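Local coordinates for putative fructose-bisphosphate aldolase (Coccidioides immitis, PDB 3PM6), which is probably a zinc-dependent enzyme of the class II aldolase family, built as a TIM barrel, at residues His25-Pro30 with Ile293-Lys298; Pro151-Glu155 with Leu167-Thr172. All coordinates share one frame; numbering follows the deposited sequence.

Overall arrangement
Both contacts belong to one domain, an eight-stranded parallel TIM barrel, with their centres 27 Å and their nearest atoms about 15 Å apart. Contact 1 joins the lead-in to the first barrel strand, 29-33, with the loop that follows helix 271-292, so the chain closes on itself over 262 intervening residues. Contact 2 is nested inside that span and folds the long loop between strand 146-149 and helix 174-181 back on itself. Contact 1 thus ties the two ends of the fold together at the N-terminal end of the barrel strands, whereas contact 2 shapes a loop at their C-terminal end, the side where His91, His196 and His227 hold the zinc ion.

Contact 1 of 2, residues His25-Pro30 with Ile293-Lys298; sequences HSFAIP and IDSTGK
Phe27 CA lies 5.3 Å from Asp294 CA and Ala28 CA 5.7 Å from Ile293 CA, and the backbones are tied by one weak but nearly straight hydrogen bond, Ala28 N to Ile293 O at 3.3 Å. Ile293 is the first residue after helix 271-292, and Asp294, with its positive phi, is the C-prime residue of the Schellman motif that ends this helix. Phe27 supplies the main apolar surface. A chi1 of 66° puts CG between the backbone N and the carbonyl carbon, which turns the ring toward 293-298. Lys298 CG sits 3.7 Å from the ring centroid, only 5° off the normal, a CH-pi contact. Bends at chi2 and chi4 carry the lysine, apolar along its length, across the ring and turn its ammonium to the backbone, where NZ donates to Asp294 O at 3.0 Å. Asp294 instead directs OD1 to Lys234 in a salt bridge. Farther along, Ile293 stretches its longer branch, chi2 -175°, until CD1 lies 3.3 Å from Ala28 O and 3.8 Å from Pro30 CB. Ser295 opens a type II turn closed by Lys298 N to Ser295 O, with Gly297 at the positive-phi position that glycine adopts readily; its OG is hydrogen-bonded to Ser52 OG. Around this joint, helix 16-24 packs on Phe27 through Phe21 and Ala22, helix 234-242 meets Ala28 and Ile293 through Ile241, and strand 29-33 enters the barrel between strands 54-58 and 245-250, closing the first strand against the last.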
loop_
_atom_site.group_PDB
_atom_site.type_symbol
_atom_site.label_atom_id
_atom_site.label_comp_id
_atom_site.label_asym_id
_atom_site.label_seq_id
_atom_site.Cartn_x
_atom_site.Cartn_y
_atom_site.Cartn_z
ATOM N N HIS A 25 -23.408 8.031 21.433
ATOM C CA HIS A 25 -23.798 9.217 20.676
ATOM C C HIS A 25 -24.564 8.945 19.386
ATOM O O HIS A 25 -24.573 9.772 18.485
ATOM C CB HIS A 25 -22.576 10.087 20.420
ATOM C CG HIS A 25 -21.943 10.588 21.676
ATOM N ND1 HIS A 25 -21.030 9.845 22.394
ATOM C CD2 HIS A 25 -22.140 11.727 22.378
ATOM C CE1 HIS A 25 -20.667 10.519 23.466
ATOM N NE2 HIS A 25 -21.320 11.665 23.477
ATOM N N SER A 26 -25.209 7.783 19.300
ATOM C CA SER A 26 -26.153 7.497 18.219
ATOM C C SER A 26 -25.599 7.625 16.795
ATOM O O SER A 26 -26.252 8.206 15.910
ATOM C CB SER A 26 -27.405 8.385 18.365
ATOM O OG SER A 26 -28.315 7.815 19.289
ATOM N N PHE A 27 -24.395 7.118 16.565
ATOM C CA PHE A 27 -23.946 6.979 15.183
ATOM C C PHE A 27 -23.181 5.675 15.047
ATOM O O PHE A 27 -23.081 4.919 16.027
ATOM C CB PHE A 27 -23.160 8.205 14.711
ATOM C CG PHE A 27 -21.844 8.404 15.418
ATOM C CD1 PHE A 27 -21.802 8.950 16.712
ATOM C CD2 PHE A 27 -20.647 8.053 14.784
ATOM C CE1 PHE A 27 -20.584 9.121 17.359
ATOM C CE2 PHE A 27 -19.427 8.226 15.415
ATOM C CZ PHE A 27 -19.390 8.745 16.709
ATOM N N ALA A 28 -22.685 5.387 13.841
ATOM C CA ALA A 28 -21.826 4.217 13.624
ATOM C C ALA A 28 -20.500 4.621 12.979
ATOM O O ALA A 28 -20.421 5.624 12.261
ATOM C CB ALA A 28 -22.533 3.158 12.807
ATOM N N ILE A 29 -19.465 3.836 13.288
ATOM C CA ILE A 29 -18.129 3.985 12.740
ATOM C C ILE A 29 -18.170 3.399 11.324
ATOM O O ILE A 29 -18.692 2.302 11.128
ATOM C CB ILE A 29 -17.118 3.174 13.617
ATOM C CG1 ILE A 29 -17.139 3.673 15.070
ATOM C CG2 ILE A 29 -15.689 3.164 13.016
ATOM C CD1 ILE A 29 -16.867 5.208 15.265
ATOM N N PRO A 30 -17.674 4.150 10.327
ATOM C CA PRO A 30 -17.597 3.569 8.984
ATOM C C PRO A 30 -16.408 2.622 8.923
ATOM O O PRO A 30 -15.314 3.037 9.203
ATOM C CB PRO A 30 -17.351 4.786 8.070
ATOM C CG PRO A 30 -16.709 5.854 8.979
ATOM C CD PRO A 30 -17.172 5.547 10.399
ATOM N N ILE A 293 -24.340 7.558 7.930
ATOM C CA ILE A 293 -24.327 6.925 9.250
ATOM C C ILE A 293 -24.018 7.911 10.388
ATOM O O ILE A 293 -23.753 7.502 11.522
ATOM C CB ILE A 293 -23.414 5.676 9.276
ATOM C CG1 ILE A 293 -21.935 6.063 9.242
ATOM C CG2 ILE A 293 -23.821 4.692 8.140
ATOM C CD1 ILE A 293 -20.988 4.829 9.149
ATOM N N ASP A 294 -24.034 9.208 10.057
ATOM C CA ASP A 294 -23.868 10.307 11.031
ATOM C C ASP A 294 -22.530 10.320 11.752
ATOM O O ASP A 294 -22.465 10.749 12.879
ATOM C CB ASP A 294 -25.009 10.314 12.077
ATOM C CG ASP A 294 -26.381 10.302 11.446
ATOM O OD1 ASP A 294 -26.621 11.060 10.468
ATOM O OD2 ASP A 294 -27.217 9.492 11.907
ATOM N N SER A 295 -21.468 9.835 11.112
ATOM C CA SER A 295 -20.153 9.904 11.718
ATOM C C SER A 295 -19.483 11.230 11.326
ATOM O O SER A 295 -18.501 11.656 11.931
ATOM C CB SER A 295 -19.307 8.702 11.309
ATOM O OG SER A 295 -18.937 8.775 9.943
ATOM N N THR A 296 -20.033 11.878 10.304
ATOM C CA THR A 296 -19.482 13.147 9.823
ATOM C C THR A 296 -19.418 14.129 11.004
ATOM O O THR A 296 -20.390 14.266 11.758
ATOM C CB THR A 296 -20.336 13.686 8.659
ATOM O OG1 THR A 296 -20.124 12.845 7.506
ATOM C CG2 THR A 296 -20.013 15.176 8.336
ATOM N N GLY A 297 -18.261 14.756 11.200
ATOM C CA GLY A 297 -18.123 15.754 12.257
ATOM C C GLY A 297 -17.882 15.204 13.648
ATOM O O GLY A 297 -17.529 15.962 14.553
ATOM N N LYS A 298 -18.032 13.892 13.846
ATOM C CA LYS A 298 -17.945 13.338 15.200
ATOM C C LYS A 298 -16.542 13.263 15.828
ATOM O O LYS A 298 -16.422 13.097 17.055
ATOM C CB LYS A 298 -18.656 11.992 15.297
ATOM C CG LYS A 298 -20.171 12.036 14.947
ATOM C CD LYS A 298 -21.036 12.570 16.134
ATOM C CE LYS A 298 -22.534 12.293 15.894
ATOM N NZ LYS A 298 -23.095 13.009 14.688
#

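Contact 2 of 2, residues Pro151-Glu155 with Leu167-Thr172; sequences PGRIE and LEGVLT
A long loop between strand 146-149 and helix 174-181 of the TIM barrel doubles back here, and Arg153 meets Val170 in a single antiparallel bridge. This is a hydrogen-bonded pair: Arg153 N donates to Val170 O at 2.8 Å and Val170 N returns a bond to Arg153 O at 3.1 Å. Next to it, Gly152 brings its CA to 3.4 Å from Val170 O, an approach a side chain would obstruct. The arginine side chain extends the grip. Its chain runs out straight and then bends at chi3, -63°, bringing NH1 to a lone pair of Glu168 O at 2.9 Å; the oxygen sits at the guanidinium edge, tilted 21° from its plane. Both faces carry an aliphatic carbon, Leu167 CD1 on one and Val170 CG2 on the other, each toward the rim rather than over the centre. NE and NH2 bond to the carbonyls of Ser122 and Phe124, which fix the rotation of the group and link this loop to the one after strand 116-119. At one end, Thr172 OG1 donates to Pro151 O at 2.7 Å from above the carbonyl plane, and it also accepts from Ala191 N. At the other, the Glu155 carboxylate packs against the Gly169 backbone in van der Waals contact and reaches Leu167 O through a water. Ile154, pointing away from 167-172, touches the zinc ligands His196 and His227, and Glu155 shares a backbone bond with His196. Loops after the C-terminal ends of the strands frame the active site of a TIM barrel, and this one lies next to two zinc ligands.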
loop_
_atom_site.group_PDB
_atom_site.type_symbol
_atom_site.label_atom_id
_atom_site.label_comp_id
_atom_site.label_asym_id
_atom_site.label_seq_id
_atom_site.Cartn_x
_atom_site.Cartn_y
_atom_site.Cartn_z
ATOM N N PRO A 151 -22.422 -14.534 15.733
ATOM C CA PRO A 151 -23.279 -15.540 16.386
ATOM C C PRO A 151 -24.377 -15.965 15.436
ATOM O O PRO A 151 -25.565 -15.795 15.735
ATOM C CB PRO A 151 -23.873 -14.773 17.565
ATOM C CG PRO A 151 -23.862 -13.351 17.143
ATOM C CD PRO A 151 -22.831 -13.164 16.063
ATOM N N GLY A 152 -23.988 -16.522 14.297
ATOM C CA GLY A 152 -24.982 -16.976 13.311
ATOM C C GLY A 152 -24.231 -17.241 12.039
ATOM O O GLY A 152 -23.021 -17.440 12.100
ATOM N N ARG A 153 -24.929 -17.265 10.907
ATOM C CA ARG A 153 -24.285 -17.410 9.599
ATOM C C ARG A 153 -24.961 -16.536 8.540
ATOM O O ARG A 153 -26.051 -16.859 8.055
ATOM C CB ARG A 153 -24.285 -18.865 9.125
ATOM C CG ARG A 153 -23.327 -19.096 7.939
ATOM C CD ARG A 153 -23.406 -20.554 7.488
ATOM N NE ARG A 153 -22.949 -21.403 8.589
ATOM C CZ ARG A 153 -23.514 -22.552 8.951
ATOM N NH1 ARG A 153 -24.588 -23.024 8.301
ATOM N NH2 ARG A 153 -22.988 -23.237 9.965
ATOM N N ILE A 154 -24.291 -15.430 8.218
ATOM C CA ILE A 154 -24.602 -14.605 7.076
ATOM C C ILE A 154 -24.227 -15.372 5.812
ATOM O O ILE A 154 -23.135 -15.973 5.711
ATOM C CB ILE A 154 -23.886 -13.201 7.182
ATOM C CG1 ILE A 154 -24.341 -12.478 8.459
ATOM C CG2 ILE A 154 -24.230 -12.330 5.972
ATOM C CD1 ILE A 154 -23.453 -11.294 8.881
ATOM N N GLU A 155 -25.140 -15.385 4.848
ATOM C CA GLU A 155 -24.893 -16.072 3.592
ATOM C C GLU A 155 -24.202 -15.180 2.581
ATOM O O GLU A 155 -24.274 -13.960 2.655
ATOM C CB GLU A 155 -26.213 -16.577 3.010
ATOM C CG GLU A 155 -26.848 -17.675 3.863
ATOM C CD GLU A 155 -28.110 -18.245 3.234
ATOM O OE1 GLU A 155 -29.206 -17.757 3.579
ATOM O OE2 GLU A 155 -27.997 -19.175 2.397
ATOM N N LEU A 167 -24.008 -24.252 2.515
ATOM C CA LEU A 167 -24.305 -23.917 3.926
ATOM C C LEU A 167 -25.603 -23.140 4.011
ATOM O O LEU A 167 -25.874 -22.271 3.157
ATOM C CB LEU A 167 -23.170 -23.103 4.601
ATOM C CG LEU A 167 -21.782 -23.732 4.757
ATOM C CD1 LEU A 167 -20.812 -22.742 5.369
ATOM C CD2 LEU A 167 -21.814 -25.038 5.582
ATOM N N GLU A 168 -26.386 -23.435 5.043
ATOM C CA GLU A 168 -27.665 -22.732 5.279
ATOM C C GLU A 168 -27.425 -21.436 6.063
ATOM O O GLU A 168 -26.472 -21.322 6.841
ATOM C CB GLU A 168 -28.637 -23.610 6.087
ATOM C CG GLU A 168 -29.238 -24.809 5.340
ATOM C CD GLU A 168 -30.067 -25.707 6.273
ATOM O OE1 GLU A 168 -30.547 -25.204 7.322
ATOM O OE2 GLU A 168 -30.222 -26.920 5.965
ATOM N N GLY A 169 -28.290 -20.465 5.843
ATOM C CA GLY A 169 -28.347 -19.278 6.670
ATOM C C GLY A 169 -28.742 -19.663 8.075
ATOM O O GLY A 169 -29.567 -20.570 8.261
ATOM N N VAL A 170 -28.089 -19.034 9.046
ATOM C CA VAL A 170 -28.472 -19.138 10.468
ATOM C C VAL A 170 -28.645 -17.718 11.030
ATOM O O VAL A 170 -27.660 -16.968 11.223
ATOM C CB VAL A 170 -27.465 -19.951 11.355
ATOM C CG1 VAL A 170 -27.960 -20.042 12.831
ATOM C CG2 VAL A 170 -27.219 -21.359 10.812
ATOM N N LEU A 171 -29.911 -17.376 11.287
ATOM C CA LEU A 171 -30.314 -16.149 11.963
ATOM C C LEU A 171 -29.940 -16.082 13.433
ATOM O O LEU A 171 -30.050 -17.061 14.175
ATOM C CB LEU A 171 -31.830 -15.930 11.802
ATOM C CG LEU A 171 -32.332 -15.759 10.362
ATOM C CD1 LEU A 171 -33.871 -15.544 10.337
ATOM C CD2 LEU A 171 -31.596 -14.600 9.637
ATOM N N THR A 172 -29.540 -14.901 13.881
ATOM C CA THR A 172 -29.038 -14.768 15.246
ATOM C C THR A 172 -30.170 -14.590 16.250
ATOM O O THR A 172 -31.046 -13.768 16.039
ATOM C CB THR A 172 -28.083 -13.562 15.356
ATOM O OG1 THR A 172 -26.920 -13.788 14.537
ATOM C CG2 THR A 172 -27.662 -13.366 16.771
HETATM O O HOH W 1 -25.704 -20.052 1.694
#